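Local coordinates for protein Non-ribosomal peptide synthetase (Methanobrevibacter ruminantium, PDB 6VTJ) that probably releases a finished peptide from its phosphopantetheine-bearing carrier domain by NAD(P)H-dependent reduction of the thioester, as in other reductase domains of non-ribosomal peptide synthetases, at residues Val129-Ala134 and Thr213-Ala218; Ile154-Arg159 and Ser188-Ile193. All blocks are in the same frame, centred on the assembly; numbering follows the deposited sequence.

Interaction 1. Residues Val129-Ala134 and Thr213-Ala218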
loop_
_atom_site.group_PDB
_atom_site.type_symbol
_atom_site.label_atom_id
_atom_site.label_comp_id
_atom_site.label_asym_id
_atom_site.label_seq_id
_atom_site.Cartn_x
_atom_site.Cartn_y
_atom_site.Cartn_z
ATOM N N VAL A 129 -19.521 13.728 0.261
ATOM C CA VAL A 129 -18.330 13.026 -0.206
ATOM C C VAL A 129 -18.727 11.892 -1.137
ATOM O O VAL A 129 -19.688 11.169 -0.867
ATOM C CB VAL A 129 -17.515 12.500 0.989
ATOM C CG1 VAL A 129 -16.521 11.393 0.542
ATOM C CG2 VAL A 129 -16.811 13.668 1.674
ATOM N N LEU A 130 -17.999 11.753 -2.236
ATOM C CA LEU A 130 -17.974 10.526 -3.019
ATOM C C LEU A 130 -16.747 9.734 -2.569
ATOM O O LEU A 130 -15.612 10.144 -2.822
ATOM C CB LEU A 130 -17.917 10.827 -4.514
ATOM C CG LEU A 130 -17.634 9.578 -5.349
ATOM C CD1 LEU A 130 -18.797 8.632 -5.186
ATOM C CD2 LEU A 130 -17.392 9.907 -6.809
ATOM N N LEU A 131 -16.970 8.617 -1.890
ATOM C CA LEU A 131 -15.908 7.740 -1.423
ATOM C C LEU A 131 -15.798 6.511 -2.322
ATOM O O LEU A 131 -16.779 5.764 -2.504
ATOM C CB LEU A 131 -16.173 7.311 0.023
ATOM C CG LEU A 131 -15.258 6.245 0.617
ATOM C CD1 LEU A 131 -13.799 6.713 0.661
ATOM C CD2 LEU A 131 -15.739 5.859 2.024
ATOM N N THR A 132 -14.602 6.290 -2.856
ATOM C CA THR A 132 -14.285 5.039 -3.526
ATOM C C THR A 132 -13.517 4.148 -2.566
ATOM O O THR A 132 -12.804 4.632 -1.687
ATOM C CB THR A 132 -13.444 5.237 -4.802
ATOM O OG1 THR A 132 -12.086 5.563 -4.456
ATOM C CG2 THR A 132 -14.030 6.295 -5.715
ATOM N N GLY A 133 -13.663 2.840 -2.756
ATOM C CA GLY A 133 -12.974 1.875 -1.933
ATOM C C GLY A 133 -13.565 1.694 -0.556
ATOM O O GLY A 133 -12.836 1.344 0.383
ATOM N N ALA A 134 -14.875 1.914 -0.404
ATOM C CA ALA A 134 -15.483 1.877 0.924
ATOM C C ALA A 134 -15.418 0.497 1.574
ATOM O O ALA A 134 -15.637 0.394 2.783
ATOM C CB ALA A 134 -16.940 2.341 0.845
ATOM N N THR A 213 -16.685 16.588 -2.577
ATOM C CA THR A 213 -15.335 16.058 -2.437
ATOM C C THR A 213 -15.309 14.598 -2.851
ATOM O O THR A 213 -16.110 13.812 -2.346
ATOM C CB THR A 213 -14.835 16.156 -1.000
ATOM O OG1 THR A 213 -15.006 17.488 -0.487
ATOM C CG2 THR A 213 -13.367 15.743 -0.939
ATOM N N VAL A 214 -14.382 14.230 -3.736
ATOM C CA VAL A 214 -14.084 12.827 -4.004
ATOM C C VAL A 214 -12.916 12.418 -3.118
ATOM O O VAL A 214 -11.914 13.122 -3.053
ATOM C CB VAL A 214 -13.753 12.597 -5.483
ATOM C CG1 VAL A 214 -13.435 11.127 -5.704
ATOM C CG2 VAL A 214 -14.913 13.035 -6.373
ATOM N N ILE A 215 -13.067 11.325 -2.386
ATOM C CA ILE A 215 -11.964 10.696 -1.665
ATOM C C ILE A 215 -11.714 9.338 -2.305
ATOM O O ILE A 215 -12.556 8.426 -2.227
ATOM C CB ILE A 215 -12.247 10.580 -0.163
ATOM C CG1 ILE A 215 -12.626 11.966 0.393
ATOM C CG2 ILE A 215 -11.024 10.030 0.539
ATOM C CD1 ILE A 215 -12.649 12.063 1.911
ATOM N N ASN A 216 -10.555 9.211 -2.964
ATOM C CA ASN A 216 -10.205 8.024 -3.738
ATOM C C ASN A 216 -9.248 7.171 -2.924
ATOM O O ASN A 216 -8.026 7.377 -2.932
ATOM C CB ASN A 216 -9.597 8.385 -5.085
ATOM C CG ASN A 216 -9.516 7.170 -5.986
ATOM O OD1 ASN A 216 -10.545 6.601 -6.348
ATOM N ND2 ASN A 216 -8.309 6.724 -6.288
ATOM N N SER A 217 -9.823 6.229 -2.177
ATOM C CA SER A 217 -9.043 5.249 -1.447
ATOM C C SER A 217 -9.080 3.881 -2.103
ATOM O O SER A 217 -8.384 2.980 -1.641
ATOM C CB SER A 217 -9.519 5.146 0.009
ATOM O OG SER A 217 -10.693 4.357 0.089
ATOM N N ALA A 218 -9.861 3.697 -3.173
ATOM C CA ALA A 218 -9.788 2.449 -3.916
ATOM C C ALA A 218 -8.401 2.314 -4.509
ATOM O O ALA A 218 -7.891 3.252 -5.129
ATOM C CB ALA A 218 -10.829 2.397 -5.035
HETATM O O HOH W 1 -9.949 1.370 1.035
#

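Interaction 2. Residues Ile154-Arg159 and Ser188-Ile193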
loop_
_atom_site.group_PDB
_atom_site.type_symbol
_atom_site.label_atom_id
_atom_site.label_comp_id
_atom_site.label_asym_id
_atom_site.label_seq_id
_atom_site.Cartn_x
_atom_site.Cartn_y
_atom_site.Cartn_z
ATOM N N ILE A 154 -22.614 10.849 2.303
ATOM C CA ILE A 154 -21.476 10.137 1.733
ATOM C C ILE A 154 -21.981 9.075 0.756
ATOM O O ILE A 154 -22.716 8.158 1.141
ATOM C CB ILE A 154 -20.583 9.521 2.823
ATOM C CG1 ILE A 154 -19.361 8.852 2.196
ATOM C CG2 ILE A 154 -21.339 8.517 3.680
ATOM C CD1 ILE A 154 -18.248 8.621 3.188
ATOM N N TYR A 155 -21.604 9.220 -0.506
ATOM C CA TYR A 155 -21.875 8.250 -1.555
ATOM C C TYR A 155 -20.715 7.271 -1.629
ATOM O O TYR A 155 -19.569 7.690 -1.787
ATOM C CB TYR A 155 -22.015 8.953 -2.905
ATOM C CG TYR A 155 -23.171 9.924 -3.015
ATOM C CD1 TYR A 155 -23.129 11.166 -2.389
ATOM C CD2 TYR A 155 -24.300 9.603 -3.772
ATOM C CE1 TYR A 155 -24.193 12.065 -2.505
ATOM C CE2 TYR A 155 -25.364 10.490 -3.892
ATOM C CZ TYR A 155 -25.304 11.718 -3.255
ATOM O OH TYR A 155 -26.354 12.595 -3.375
ATOM N N CYS A 156 -21.004 5.978 -1.570
ATOM C CA CYS A 156 -19.958 4.956 -1.572
ATOM C C CYS A 156 -20.099 4.135 -2.840
ATOM O O CYS A 156 -21.098 3.432 -3.010
ATOM C CB CYS A 156 -20.055 4.058 -0.343
ATOM S SG CYS A 156 -20.054 4.950 1.214
ATOM N N MET A 157 -19.102 4.205 -3.711
ATOM C CA MET A 157 -19.151 3.465 -4.968
ATOM C C MET A 157 -18.495 2.097 -4.804
ATOM O O MET A 157 -17.318 2.009 -4.443
ATOM C CB MET A 157 -18.473 4.244 -6.089
ATOM C CG MET A 157 -18.840 3.713 -7.464
ATOM S SD MET A 157 -17.759 4.307 -8.777
ATOM C CE MET A 157 -18.181 6.038 -8.800
ATOM N N LEU A 158 -19.224 1.051 -5.105
ATOM C CA LEU A 158 -18.732 -0.280 -5.012
ATOM C C LEU A 158 -19.447 -1.285 -5.910
ATOM O O LEU A 158 -20.517 -1.043 -6.372
ATOM C CB LEU A 158 -18.821 -0.731 -3.586
ATOM C CG LEU A 158 -20.165 -0.823 -2.901
ATOM C CD1 LEU A 158 -20.917 -2.059 -3.244
ATOM C CD2 LEU A 158 -20.139 -0.621 -1.428
ATOM N N ARG A 159 -18.810 -2.416 -6.138
ATOM C CA ARG A 159 -19.404 -3.506 -6.899
ATOM C C ARG A 159 -20.282 -4.359 -5.989
ATOM O O ARG A 159 -20.018 -4.494 -4.793
ATOM C CB ARG A 159 -18.308 -4.385 -7.520
ATOM C CG ARG A 159 -17.399 -3.685 -8.539
ATOM C CD ARG A 159 -16.333 -4.639 -9.135
ATOM N NE ARG A 159 -15.091 -4.679 -8.359
ATOM C CZ ARG A 159 -14.000 -3.973 -8.650
ATOM N N SER A 188 -30.193 7.508 3.983
ATOM C CA SER A 188 -30.231 8.926 4.341
ATOM C C SER A 188 -28.835 9.526 4.274
ATOM O O SER A 188 -28.555 10.278 3.339
ATOM C CB SER A 188 -30.889 9.144 5.711
ATOM O OG SER A 188 -30.307 8.355 6.729
ATOM N N ARG A 189 -27.930 9.204 5.207
ATOM C CA ARG A 189 -26.572 9.746 5.124
ATOM C C ARG A 189 -25.674 8.932 4.198
ATOM O O ARG A 189 -24.760 9.499 3.591
ATOM C CB ARG A 189 -25.901 9.813 6.503
ATOM C CG ARG A 189 -26.707 10.416 7.656
ATOM C CD ARG A 189 -26.228 11.805 8.152
ATOM N NE ARG A 189 -24.813 12.148 7.944
ATOM C CZ ARG A 189 -23.826 11.983 8.834
ATOM N NH1 ARG A 189 -24.046 11.447 10.030
ATOM N NH2 ARG A 189 -22.593 12.362 8.516
ATOM N N ILE A 190 -25.910 7.623 4.065
ATOM C CA ILE A 190 -25.042 6.736 3.294
ATOM C C ILE A 190 -25.762 6.318 2.019
ATOM O O ILE A 190 -26.812 5.668 2.075
ATOM C CB ILE A 190 -24.627 5.503 4.109
ATOM C CG1 ILE A 190 -23.990 5.932 5.434
ATOM C CG2 ILE A 190 -23.685 4.626 3.301
ATOM C CD1 ILE A 190 -23.710 4.761 6.380
ATOM N N ILE A 191 -25.172 6.640 0.871
ATOM C CA ILE A 191 -25.764 6.310 -0.425
ATOM C C ILE A 191 -24.899 5.286 -1.155
ATOM O O ILE A 191 -23.840 5.635 -1.686
ATOM C CB ILE A 191 -25.960 7.568 -1.286
ATOM C CG1 ILE A 191 -26.312 8.763 -0.407
ATOM C CG2 ILE A 191 -27.062 7.341 -2.310
ATOM C CD1 ILE A 191 -27.650 8.606 0.290
ATOM N N PRO A 192 -25.296 4.015 -1.185
ATOM C CA PRO A 192 -24.562 3.028 -1.995
ATOM C C PRO A 192 -24.771 3.267 -3.488
ATOM O O PRO A 192 -25.900 3.439 -3.947
ATOM C CB PRO A 192 -25.167 1.687 -1.554
ATOM C CG PRO A 192 -25.800 1.960 -0.210
ATOM C CD PRO A 192 -26.275 3.385 -0.280
ATOM N N ILE A 193 -23.675 3.253 -4.248
ATOM C CA ILE A 193 -23.696 3.447 -5.697
ATOM C C ILE A 193 -22.991 2.257 -6.346
ATOM O O ILE A 193 -21.801 2.019 -6.093
ATOM C CB ILE A 193 -23.014 4.766 -6.115
ATOM C CG1 ILE A 193 -23.621 5.950 -5.382
ATOM C CG2 ILE A 193 -23.158 4.986 -7.611
ATOM C CD1 ILE A 193 -24.971 6.350 -5.910
#

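Interaction 1. Residues Val129-Ala134 and Thr213-Ala218
Thr132 and Asn216 meet at the C-terminal ends of two parallel strands, where the Thr132 hydroxyl crosses to the Asn216 amide and donates from OG1 to OD1 over 2.7 Å. The hydroxyl comes from above the amide plane, well off the usual lone-pair direction. With chi1 at 74°, OG1 sits between its own backbone N and carbonyl carbon, and from there it also accepts the N-H of Ala218, Ala218 N to Thr132 OG1 being 3.2 Å. Two bonds thus fix the threonine rotamer, while Asn216 ND2 is held by Gln255 on the next strand.

Behind this polar end the strands are tightly closed. Leu130 bonds through both its N-H and its C=O, N to Thr213 O and O to Ile215 N, both 2.8 Å, and Thr132 N continues the pattern to Ile215 O at 3.0 Å. On one face Val129 CG1 packs on Ile215 CG1 at 3.9 Å; on the other, Leu130 and Val214 run side by side.

The loop end is the more open, with Gly133, Ser217 and Ala218 partly exposed. Ser217 OG donates to Thr132 O (2.8 Å) in the carbonyl plane, and a water bonds Gly133 O at 3.0 Å. Gly133, with positive phi, is the first glycine of the TGxxGxxG motif, which in related Rossmann domains binds the NAD(P) diphosphate. Helix 137-149 covers Val129, Leu131 and Ile215, helix 229-246 covers Leu130, Val214 and Asn216, and strands 154-158 and 252-258 flank the pair.

Interaction 2. Residues Ile154-Arg159 and Ser188-Ile193
Ile154 N donates to Arg189 O over 2.8 Å, almost straight at 172°, and forms the first and shortest of five backbone bonds between strand 154-158 and segment 188-193. The others alternate in parallel fashion. Ile191 pairs through N with Ile154 O and through O with Cys156 N, and Ile193 does the same with Cys156 O and Leu158 N. Ile193 O is approached twice, by Leu158 N at 2.9 Å and by the CA-H of Met157, with CA to O at 3.2 Å.

On the face carrying Tyr155, the phenol ring lies alongside Ile191. Ile191 CG1 stands over the ring centre, 4.0 Å from the centroid and 11° off the normal, a CH-pi contact, while Ile191 CB reaches Tyr155 CD2 at 3.6 Å. A first torsion of -34°, turned away from a staggered value, accompanies this placement of CG1. Ile193 CD1 comes to the ring edge, near its plane, 4.0 Å from Tyr155 CD2. The hydroxyl beyond bonds to Glu209 and Lys153.

The two strands and helix 166-177 between them make a beta-alpha-beta crossover of the Rossmann fold. On the face of Ile154, Cys156 and Ile190, that helix packs through Leu170 and Met174 on Ile190, and helix 137-149 covers all three residues. There the Ile154 and Ile190 side chains lie side by side, Ile154 CG2 being 4.1 Å from Ile190 CG1, and Cys156 SG touches Ile190 CG2 at 4.2 Å. The Arg189 guanidinium binds Gly152 O through NE and Ile147 O through NH1; its positive charge near the C-terminal end of helix 137-149 should be favourable to the helix dipole.

Interactions 1 and 2 have centres 10 Å apart in one sheet, with strand order 190-194, 154-158, 129-132, 213-216, which matches the 3-2-1-4 part of the Rossmann order 3-2-1-4-5-6. Interaction 2 is nested along the chain inside the loop that interaction 1 closes. The inner strands join them: Val129 O to Tyr155 N and Leu131 N to Tyr155 O are both 2.8 Å, probable hydrogen bonds. Near the loop end, Ala134 CB packs 3.7 Å from Cys156 CB. The bound 4'-phosphopantetheine lies about 14 Å from the Ser217 side chain of interaction 1. None of its pocket residues, such as Val221 to Tyr224, belongs to either contact; both belong to the probable nucleotide-binding core of the reductase domain.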